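Local coordinates for protein autolysin E (Staphylococcus aureus, PDB 4PI8) that probably hydrolyses the glycan strands of cell-wall peptidoglycan as a glycosidase of the lysozyme clan, and is captured with a NAG-NAM disaccharide, at residues L101-L106 with K206-S211; A42-I47 with M182-E187; T26-G31 with A201-K206. The protein carries 1 engineered substitution. All blocks are in the same frame, centred on the assembly; numbering follows the deposited sequence.

Six short segments, in the order 26-31, 42-47, 101-106, 182-187, 201-206 and 206-211, build three contacts; interactions 2 and 3 join N-terminal elements to helices 179-184 and 200-215, while interaction 1 pairs two helices of the glycosidase region itself. Helix 200-215 serves interactions 1 and 3, which share Lys-206 and touch through Ser-103 and Ile-204; their centres are about 13 Å apart. Interaction 2 is nested within the loop closed by interaction 3, its centre about 14 Å from that of interaction 3 and about 20 Å from that of interaction 1. Helix 200-215 therefore carries both buried packing on helix 98-108 and a surface salt bridge to the hairpin; interactions 2 and 3 lie near the bound disaccharide without touching it.

Interaction 1. Residues L101-L106 with K206-S211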
loop_
_atom_site.group_PDB
_atom_site.type_symbol
_atom_site.label_atom_id
_atom_site.label_comp_id
_atom_site.label_asym_id
_atom_site.label_seq_id
_atom_site.Cartn_x
_atom_site.Cartn_y
_atom_site.Cartn_z
ATOM N N LEU A 101 7.488 -2.457 0.936
ATOM C CA LEU A 101 6.729 -3.542 0.353
ATOM C C LEU A 101 6.290 -4.546 1.428
ATOM O O LEU A 101 5.111 -4.975 1.466
ATOM C CB LEU A 101 7.527 -4.254 -0.730
ATOM C CG LEU A 101 6.774 -5.067 -1.741
ATOM C CD1 LEU A 101 5.771 -4.255 -2.545
ATOM C CD2 LEU A 101 7.804 -5.745 -2.627
ATOM N N VAL A 102 7.200 -4.913 2.309
ATOM C CA VAL A 102 6.906 -5.806 3.410
ATOM C C VAL A 102 5.854 -5.177 4.272
ATOM O O VAL A 102 4.899 -5.840 4.714
ATOM C CB VAL A 102 8.179 -6.137 4.219
ATOM C CG1 VAL A 102 7.810 -6.742 5.567
ATOM C CG2 VAL A 102 9.097 -7.080 3.379
ATOM N N SER A 103 6.061 -3.893 4.671
ATOM C CA SER A 103 5.126 -3.233 5.565
ATOM C C SER A 103 3.730 -3.159 5.002
ATOM O O SER A 103 2.732 -3.384 5.711
ATOM C CB SER A 103 5.650 -1.831 5.984
ATOM O OG SER A 103 6.944 -1.916 6.590
ATOM N N HIS A 104 3.597 -2.818 3.738
ATOM C CA HIS A 104 2.322 -2.793 3.050
ATOM C C HIS A 104 1.694 -4.174 3.109
ATOM O O HIS A 104 0.501 -4.298 3.465
ATOM C CB HIS A 104 2.530 -2.257 1.646
ATOM C CG HIS A 104 1.273 -2.015 0.875
ATOM N ND1 HIS A 104 1.273 -1.357 -0.320
ATOM C CD2 HIS A 104 -0.012 -2.384 1.126
ATOM C CE1 HIS A 104 0.044 -1.291 -0.771
ATOM N NE2 HIS A 104 -0.755 -1.905 0.078
ATOM N N ALA A 105 2.426 -5.214 2.732
ATOM C CA ALA A 105 1.859 -6.577 2.752
ATOM C C ALA A 105 1.418 -6.925 4.122
ATOM O O ALA A 105 0.338 -7.600 4.245
ATOM C CB ALA A 105 2.878 -7.573 2.237
ATOM N N LEU A 106 2.143 -6.571 5.165
ATOM C CA LEU A 106 1.740 -6.925 6.535
ATOM C C LEU A 106 0.438 -6.230 6.906
ATOM O O LEU A 106 -0.452 -6.859 7.507
ATOM C CB LEU A 106 2.825 -6.583 7.513
ATOM C CG LEU A 106 4.096 -7.417 7.408
ATOM C CD1 LEU A 106 5.229 -6.879 8.285
ATOM C CD2 LEU A 106 3.795 -8.902 7.737
ATOM N N LYS A 206 4.077 3.350 10.186
ATOM C CA LYS A 206 4.487 2.942 11.541
ATOM C C LYS A 206 5.369 1.718 11.462
ATOM O O LYS A 206 6.427 1.620 12.107
ATOM C CB LYS A 206 3.269 2.668 12.380
ATOM C CG LYS A 206 3.661 2.309 13.812
ATOM C CD LYS A 206 2.475 2.136 14.747
ATOM C CE LYS A 206 1.647 0.919 14.397
ATOM N NZ LYS A 206 2.355 -0.379 14.552
ATOM N N LEU A 207 4.979 0.739 10.673
ATOM C CA LEU A 207 5.792 -0.452 10.504
ATOM C C LEU A 207 7.094 -0.148 9.819
ATOM O O LEU A 207 8.144 -0.697 10.179
ATOM C CB LEU A 207 5.052 -1.550 9.731
ATOM C CG LEU A 207 3.770 -2.068 10.370
ATOM C CD1 LEU A 207 3.261 -3.240 9.547
ATOM C CD2 LEU A 207 3.993 -2.491 11.832
ATOM N N MET A 208 7.089 0.727 8.817
ATOM C CA MET A 208 8.299 1.090 8.161
ATOM C C MET A 208 9.278 1.718 9.121
ATOM O O MET A 208 10.462 1.403 9.081
ATOM C CB MET A 208 8.069 2.094 7.026
ATOM C CG MET A 208 7.368 1.454 5.835
ATOM S SD MET A 208 7.005 2.644 4.511
ATOM C CE MET A 208 8.618 3.030 4.028
ATOM N N ASP A 209 8.778 2.624 9.958
ATOM C CA ASP A 209 9.698 3.311 10.872
ATOM C C ASP A 209 10.335 2.298 11.839
ATOM O O ASP A 209 11.543 2.407 12.110
ATOM C CB ASP A 209 8.951 4.395 11.634
ATOM C CG ASP A 209 9.854 5.561 12.013
ATOM O OD1 ASP A 209 10.942 5.769 11.450
ATOM O OD2 ASP A 209 9.371 6.325 12.860
ATOM N N LYS A 210 9.536 1.378 12.346
ATOM C CA LYS A 210 10.084 0.362 13.241
ATOM C C LYS A 210 11.204 -0.414 12.524
ATOM O O LYS A 210 12.273 -0.687 13.086
ATOM C CB LYS A 210 8.969 -0.539 13.733
ATOM C CG LYS A 210 9.237 -1.350 14.976
ATOM C CD LYS A 210 7.962 -2.091 15.386
ATOM C CE LYS A 210 7.184 -1.319 16.405
ATOM N NZ LYS A 210 6.100 -2.161 16.967
ATOM N N SER A 211 10.978 -0.814 11.267
ATOM C CA SER A 211 11.970 -1.614 10.562
ATOM C C SER A 211 13.210 -0.785 10.244
ATOM O O SER A 211 14.348 -1.295 10.316
ATOM C CB SER A 211 11.348 -2.162 9.289
ATOM O OG SER A 211 10.282 -2.993 9.562
HETATM O O HOH W 1 8.045 -3.975 8.350
#
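Ser-103 of helix 98-108 faces Leu-207 and Met-208 of helix 200-215 in a buried helix-helix packing of the lysozyme-like fold. The segment axes approach to 8.9 Å, with N-to-C directions 136° apart, and the small serine allows the CA atoms of Ser-103 and Leu-207 to come within 5.7 Å. Ser-103 CB touches two neighbours on the opposing helix, Met-208 CG at 3.7 Å and Leu-207 CB at 3.8 Å. Beside it, a branch of Leu-207, CD1, reaches along to Leu-106 CB at 3.9 Å, while the bent Met-208 chain passes the serine and goes on to Tyr-100. No direct hydrogen bond joins the segments; the polar link is made by a water. The chi1 of Ser-103, -57°, sets OG beside the backbone N, where it bonds to Ile-99 O one turn earlier. This buried hydroxyl therefore has a partner in its own helix as well as the water. Farther out, Val-102 and Leu-101 pack on Phe-87 of helix 84-94, and Ser-211 touches Leu-73 of helix 67-74. The water donates to Ser-103 OG at 2.9 Å and is hydrogen-bonded to Ser-211 OG at 2.7 Å.

Interaction 2. Residues A42-I47 with M182-E187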
loop_
_atom_site.group_PDB
_atom_site.type_symbol
_atom_site.label_atom_id
_atom_site.label_comp_id
_atom_site.label_asym_id
_atom_site.label_seq_id
_atom_site.Cartn_x
_atom_site.Cartn_y
_atom_site.Cartn_z
ATOM N N ALA A 42 -10.824 15.643 6.514
ATOM C CA ALA A 42 -9.972 16.792 6.490
ATOM C C ALA A 42 -8.761 16.686 7.422
ATOM O O ALA A 42 -7.666 17.091 7.076
ATOM C CB ALA A 42 -10.770 18.078 6.789
ATOM N N LYS A 43 -9.001 16.196 8.652
ATOM C CA LYS A 43 -7.934 16.061 9.618
ATOM C C LYS A 43 -6.829 15.079 9.114
ATOM O O LYS A 43 -5.632 15.334 9.204
ATOM C CB LYS A 43 -8.512 15.570 10.968
ATOM C CG LYS A 43 -7.436 15.388 12.032
ATOM C CD LYS A 43 -7.951 14.844 13.357
ATOM C CE LYS A 43 -6.772 14.259 14.123
ATOM N NZ LYS A 43 -7.122 13.905 15.525
ATOM N N ALA A 44 -7.327 13.981 8.567
ATOM C CA ALA A 44 -6.476 12.859 8.111
ATOM C C ALA A 44 -5.542 13.268 6.982
ATOM O O ALA A 44 -4.386 12.850 6.934
ATOM C CB ALA A 44 -7.294 11.669 7.682
ATOM N N MET A 45 -6.007 14.166 6.106
ATOM C CA MET A 45 -5.218 14.607 4.969
ATOM C C MET A 45 -4.347 15.816 5.275
ATOM O O MET A 45 -3.518 16.245 4.461
ATOM C CB MET A 45 -6.092 14.757 3.682
ATOM C CG MET A 45 -7.115 15.818 3.845
ATOM S SD MET A 45 -8.259 15.908 2.457
ATOM C CE MET A 45 -7.211 16.694 1.267
ATOM N N THR A 46 -4.469 16.397 6.481
ATOM C CA THR A 46 -3.636 17.525 6.856
ATOM C C THR A 46 -2.166 17.144 6.932
ATOM O O THR A 46 -1.811 16.080 7.453
ATOM C CB THR A 46 -4.139 18.153 8.195
ATOM O OG1 THR A 46 -5.507 18.535 8.040
ATOM C CG2 THR A 46 -3.357 19.327 8.561
ATOM N N ILE A 47 -1.328 17.988 6.389
ATOM C CA ILE A 47 0.093 17.715 6.343
ATOM C C ILE A 47 0.670 18.098 7.683
ATOM O O ILE A 47 0.533 19.247 8.096
ATOM C CB ILE A 47 0.872 18.559 5.314
ATOM C CG1 ILE A 47 0.300 18.495 3.886
ATOM C CG2 ILE A 47 2.334 18.158 5.331
ATOM C CD1 ILE A 47 0.472 17.174 3.191
ATOM N N MET A 182 0.126 8.302 -2.683
ATOM C CA MET A 182 -0.652 7.109 -3.048
ATOM C C MET A 182 -2.050 7.209 -2.460
ATOM O O MET A 182 -3.030 6.752 -3.096
ATOM C CB MET A 182 0.060 5.843 -2.554
ATOM C CG MET A 182 1.326 5.536 -3.320
ATOM S SD MET A 182 2.239 4.120 -2.673
ATOM C CE MET A 182 1.189 2.777 -3.237
ATOM N N ARG A 183 -2.168 7.736 -1.238
ATOM C CA ARG A 183 -3.431 7.780 -0.553
ATOM C C ARG A 183 -4.336 8.960 -0.967
ATOM O O ARG A 183 -5.551 8.814 -1.012
ATOM C CB ARG A 183 -3.218 7.793 0.963
ATOM C CG ARG A 183 -4.473 7.895 1.787
ATOM C CD ARG A 183 -5.474 6.760 1.543
ATOM N NE ARG A 183 -6.708 6.921 2.320
ATOM C CZ ARG A 183 -7.737 7.675 1.955
ATOM N NH1 ARG A 183 -7.670 8.438 0.873
ATOM N NH2 ARG A 183 -8.827 7.692 2.717
ATOM N N TRP A 184 -3.736 10.137 -1.156
ATOM C CA TRP A 184 -4.499 11.359 -1.285
ATOM C C TRP A 184 -4.276 12.058 -2.642
ATOM O O TRP A 184 -4.898 13.092 -2.884
ATOM C CB TRP A 184 -4.163 12.328 -0.136
ATOM C CG TRP A 184 -4.452 11.810 1.236
ATOM C CD1 TRP A 184 -3.540 11.435 2.162
ATOM C CD2 TRP A 184 -5.738 11.640 1.835
ATOM N NE1 TRP A 184 -4.197 10.988 3.256
ATOM C CE2 TRP A 184 -5.538 11.105 3.110
ATOM C CE3 TRP A 184 -7.064 11.866 1.408
ATOM C CZ2 TRP A 184 -6.587 10.813 3.968
ATOM C CZ3 TRP A 184 -8.090 11.596 2.276
ATOM C CH2 TRP A 184 -7.829 11.052 3.549
ATOM N N ASN A 185 -3.461 11.509 -3.503
ATOM C CA ASN A 185 -3.192 12.043 -4.842
ATOM C C ASN A 185 -3.367 13.534 -4.960
ATOM O O ASN A 185 -4.233 14.019 -5.698
ATOM C CB ASN A 185 -4.047 11.293 -5.868
ATOM C CG ASN A 185 -3.510 11.413 -7.290
ATOM O OD1 ASN A 185 -2.407 11.900 -7.528
ATOM N ND2 ASN A 185 -4.289 10.857 -8.234
ATOM N N PRO A 186 -2.565 14.317 -4.274
ATOM C CA PRO A 186 -2.770 15.769 -4.260
ATOM C C PRO A 186 -2.650 16.391 -5.648
ATOM O O PRO A 186 -3.248 17.507 -5.850
ATOM C CB PRO A 186 -1.699 16.284 -3.323
ATOM C CG PRO A 186 -0.774 15.168 -3.091
ATOM C CD PRO A 186 -1.529 13.911 -3.320
ATOM N N GLU A 187 -1.976 15.802 -6.594
ATOM C CA GLU A 187 -1.895 16.337 -7.963
ATOM C C GLU A 187 -3.247 16.271 -8.610
ATOM O O GLU A 187 -3.586 17.155 -9.442
ATOM C CB GLU A 187 -0.898 15.549 -8.765
ATOM C CG GLU A 187 -0.532 16.111 -10.138
ATOM C CD GLU A 187 0.618 15.380 -10.814
ATOM O OE1 GLU A 187 1.194 14.383 -10.312
ATOM O OE2 GLU A 187 1.059 15.888 -11.899
#
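The CA atoms of Met-45 and Trp-184 stand 7.1 Å apart where the last turns of helix 38-45 and helix 179-184 meet, and just beyond Trp-184 the chain departs from helical geometry at Asn-185 with a positive phi of 28°. The union is a CH-pi and Met-aromatic contact: Met-45 lies on the Trp-184 indole, whose broad surface supplies most of the interface. Met-45 CB stands 3.6 Å from the centroid of the six-membered ring, only 10° off the ring normal, so a methylene is seated almost squarely over the benzo half. The sulfur is farther out, with SD 4.8 Å from the same centroid in an oblique approach. A chi1 of 64° places Met-45 CG between the backbone N and the carbonyl carbon, leading the thioether off the ring centre; the Met-45 side chain also touches Val-15 and Gln-18 of helix 11-18. Ala-44 adds a smaller apolar touch, its CB 3.9 Å from Trp-184 CZ2. The opposite indole face carries the guanidinium of Arg-183, NH1 lying 3.4 Å above the ring plane and displaced toward the rim, so the indole is sandwiched. Arg-183 NE bonds to Asp-197 O and NH2 to Gln-25 OE1, which should fix the guanidinium there. The Trp-184 side chain is about 8 Å from the bound NAG, too far for contact, so this packing is near the glycan pocket without lining it. After the last helical turn, Thr-46 OG1 gives its proton to Ala-42 O at 2.8 Å.

Interaction 3. Residues T26-G31 with A201-K206; sequences TKEEDG and ADKIAK
Lys-203 NZ is gripped by two carboxylates: Asp-197 OD2 in a nearby loop is the stronger partner, and Glu-28 OE1, across this contact, the second. The bond to Glu-28 OE1 is 3.2 Å long and is both a salt bridge and a hydrogen bond. It is not an in-plane approach: NZ meets OE1 from above the carboxylate, 45° out of its plane. The bridge spans a wide gap, for the nearest CA atoms, those of Glu-28 and Lys-203, are 11.6 Å apart, and both side chains must reach. Lys-203 leaves helix 200-215 with CG beside the backbone N (chi1 -64°) and then runs extended to the ammonium; Glu-28 is likewise extended beyond CG. The two chains cross obliquely and meet through their charged ends. Phe-33 of strand 32-35 touches both side chains, and Lys-203 also leans on Val-107 of helix 98-108. Since the contact lies at the surface, solvent would probably weaken the attraction, while the second carboxylate should favour a charged ammonium. Thr-26 bonds through both backbone and side chain to Ser-196, a residue of the glycan pocket. Strands 26-29 and 32-35 form an antiparallel beta-hairpin, turned at Asp-30 and Gly-31 with the positive phi values of a type I' turn, and the salt bridge links this hairpin, which neighbours the glycan pocket through Ser-196, to helix 200-215.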
loop_
_atom_site.group_PDB
_atom_site.type_symbol
_atom_site.label_atom_id
_atom_site.label_comp_id
_atom_site.label_asym_id
_atom_site.label_seq_id
_atom_site.Cartn_x
_atom_site.Cartn_y
_atom_site.Cartn_z
ATOM N N THR A 26 -13.022 5.745 4.798
ATOM C CA THR A 26 -13.411 4.915 5.945
ATOM C C THR A 26 -12.433 5.073 7.104
ATOM O O THR A 26 -11.304 5.584 6.977
ATOM C CB THR A 26 -13.485 3.461 5.546
ATOM O OG1 THR A 26 -12.207 3.018 5.074
ATOM C CG2 THR A 26 -14.513 3.210 4.457
ATOM N N LYS A 27 -12.905 4.635 8.282
ATOM C CA LYS A 27 -12.125 4.700 9.523
ATOM C C LYS A 27 -12.482 3.480 10.375
ATOM O O LYS A 27 -13.605 3.015 10.301
ATOM C CB LYS A 27 -12.488 5.999 10.246
ATOM C CG LYS A 27 -12.134 6.158 11.697
ATOM C CD LYS A 27 -13.178 7.036 12.391
ATOM C CE LYS A 27 -13.119 6.869 13.907
ATOM N NZ LYS A 27 -11.720 6.963 14.421
ATOM N N GLU A 28 -11.505 2.949 11.109
ATOM C CA GLU A 28 -11.754 1.818 12.033
ATOM C C GLU A 28 -12.284 2.337 13.357
ATOM O O GLU A 28 -11.661 3.217 13.982
ATOM C CB GLU A 28 -10.450 1.022 12.230
ATOM C CG GLU A 28 -10.645 -0.472 12.501
ATOM C CD GLU A 28 -9.431 -1.287 12.060
ATOM O OE1 GLU A 28 -8.306 -0.724 12.063
ATOM O OE2 GLU A 28 -9.597 -2.473 11.693
ATOM N N GLU A 29 -13.453 1.826 13.740
ATOM C CA GLU A 29 -14.160 2.231 14.940
ATOM C C GLU A 29 -14.966 1.034 15.545
ATOM O O GLU A 29 -15.617 0.285 14.810
ATOM C CB GLU A 29 -15.089 3.383 14.593
ATOM C CG GLU A 29 -15.581 4.162 15.801
ATOM C CD GLU A 29 -16.222 5.484 15.426
ATOM O OE1 GLU A 29 -16.139 5.892 14.241
ATOM O OE2 GLU A 29 -16.802 6.116 16.331
ATOM N N ASP A 30 -14.920 0.871 16.875
ATOM C CA ASP A 30 -15.547 -0.281 17.583
ATOM C C ASP A 30 -15.236 -1.631 16.907
ATOM O O ASP A 30 -16.143 -2.446 16.704
ATOM C CB ASP A 30 -17.094 -0.139 17.675
ATOM C CG ASP A 30 -17.552 1.201 18.259
ATOM O OD1 ASP A 30 -16.933 1.707 19.227
ATOM O OD2 ASP A 30 -18.556 1.741 17.740
ATOM N N GLY A 31 -13.988 -1.830 16.486
ATOM C CA GLY A 31 -13.575 -3.053 15.813
ATOM C C GLY A 31 -13.956 -3.279 14.336
ATOM O O GLY A 31 -13.700 -4.369 13.789
ATOM N N ALA A 201 -2.026 5.181 5.282
ATOM C CA ALA A 201 -0.606 5.565 5.226
ATOM C C ALA A 201 0.028 5.507 6.583
ATOM O O ALA A 201 1.217 5.124 6.724
ATOM C CB ALA A 201 -0.467 6.926 4.594
ATOM N N ASP A 202 -0.687 5.919 7.615
ATOM C CA ASP A 202 -0.091 5.889 8.961
ATOM C C ASP A 202 0.225 4.466 9.372
ATOM O O ASP A 202 1.264 4.254 10.020
ATOM C CB ASP A 202 -1.093 6.493 9.952
ATOM C CG ASP A 202 -1.471 7.877 9.567
ATOM O OD1 ASP A 202 -0.663 8.788 9.770
ATOM O OD2 ASP A 202 -2.527 8.056 8.965
ATOM N N LYS A 203 -0.628 3.529 9.079
ATOM C CA LYS A 203 -0.403 2.137 9.490
ATOM C C LYS A 203 0.854 1.583 8.805
ATOM O O LYS A 203 1.716 0.938 9.461
ATOM C CB LYS A 203 -1.566 1.251 9.192
ATOM C CG LYS A 203 -2.819 1.653 9.979
ATOM C CD LYS A 203 -4.072 0.931 9.467
ATOM C CE LYS A 203 -5.280 1.227 10.363
ATOM N NZ LYS A 203 -6.495 0.607 9.823
ATOM N N ILE A 204 1.025 1.815 7.532
ATOM C CA ILE A 204 2.193 1.296 6.813
ATOM C C ILE A 204 3.429 2.025 7.311
ATOM O O ILE A 204 4.483 1.416 7.556
ATOM C CB ILE A 204 1.978 1.446 5.267
ATOM C CG1 ILE A 204 0.791 0.605 4.835
ATOM C CG2 ILE A 204 3.237 1.016 4.552
ATOM C CD1 ILE A 204 0.397 0.810 3.411
ATOM N N ALA A 205 3.337 3.339 7.458
ATOM C CA ALA A 205 4.497 4.175 7.918
ATOM C C ALA A 205 4.992 3.733 9.306
ATOM O O ALA A 205 6.216 3.747 9.536
ATOM C CB ALA A 205 4.121 5.662 7.941
ATOM N N LYS A 206 4.077 3.350 10.186
ATOM C CA LYS A 206 4.487 2.942 11.541
ATOM C C LYS A 206 5.369 1.718 11.462
ATOM O O LYS A 206 6.427 1.620 12.107
ATOM C CB LYS A 206 3.269 2.668 12.380
ATOM C CG LYS A 206 3.661 2.309 13.812
ATOM C CD LYS A 206 2.475 2.136 14.747
ATOM C CE LYS A 206 1.647 0.919 14.397
ATOM N NZ LYS A 206 2.355 -0.379 14.552
#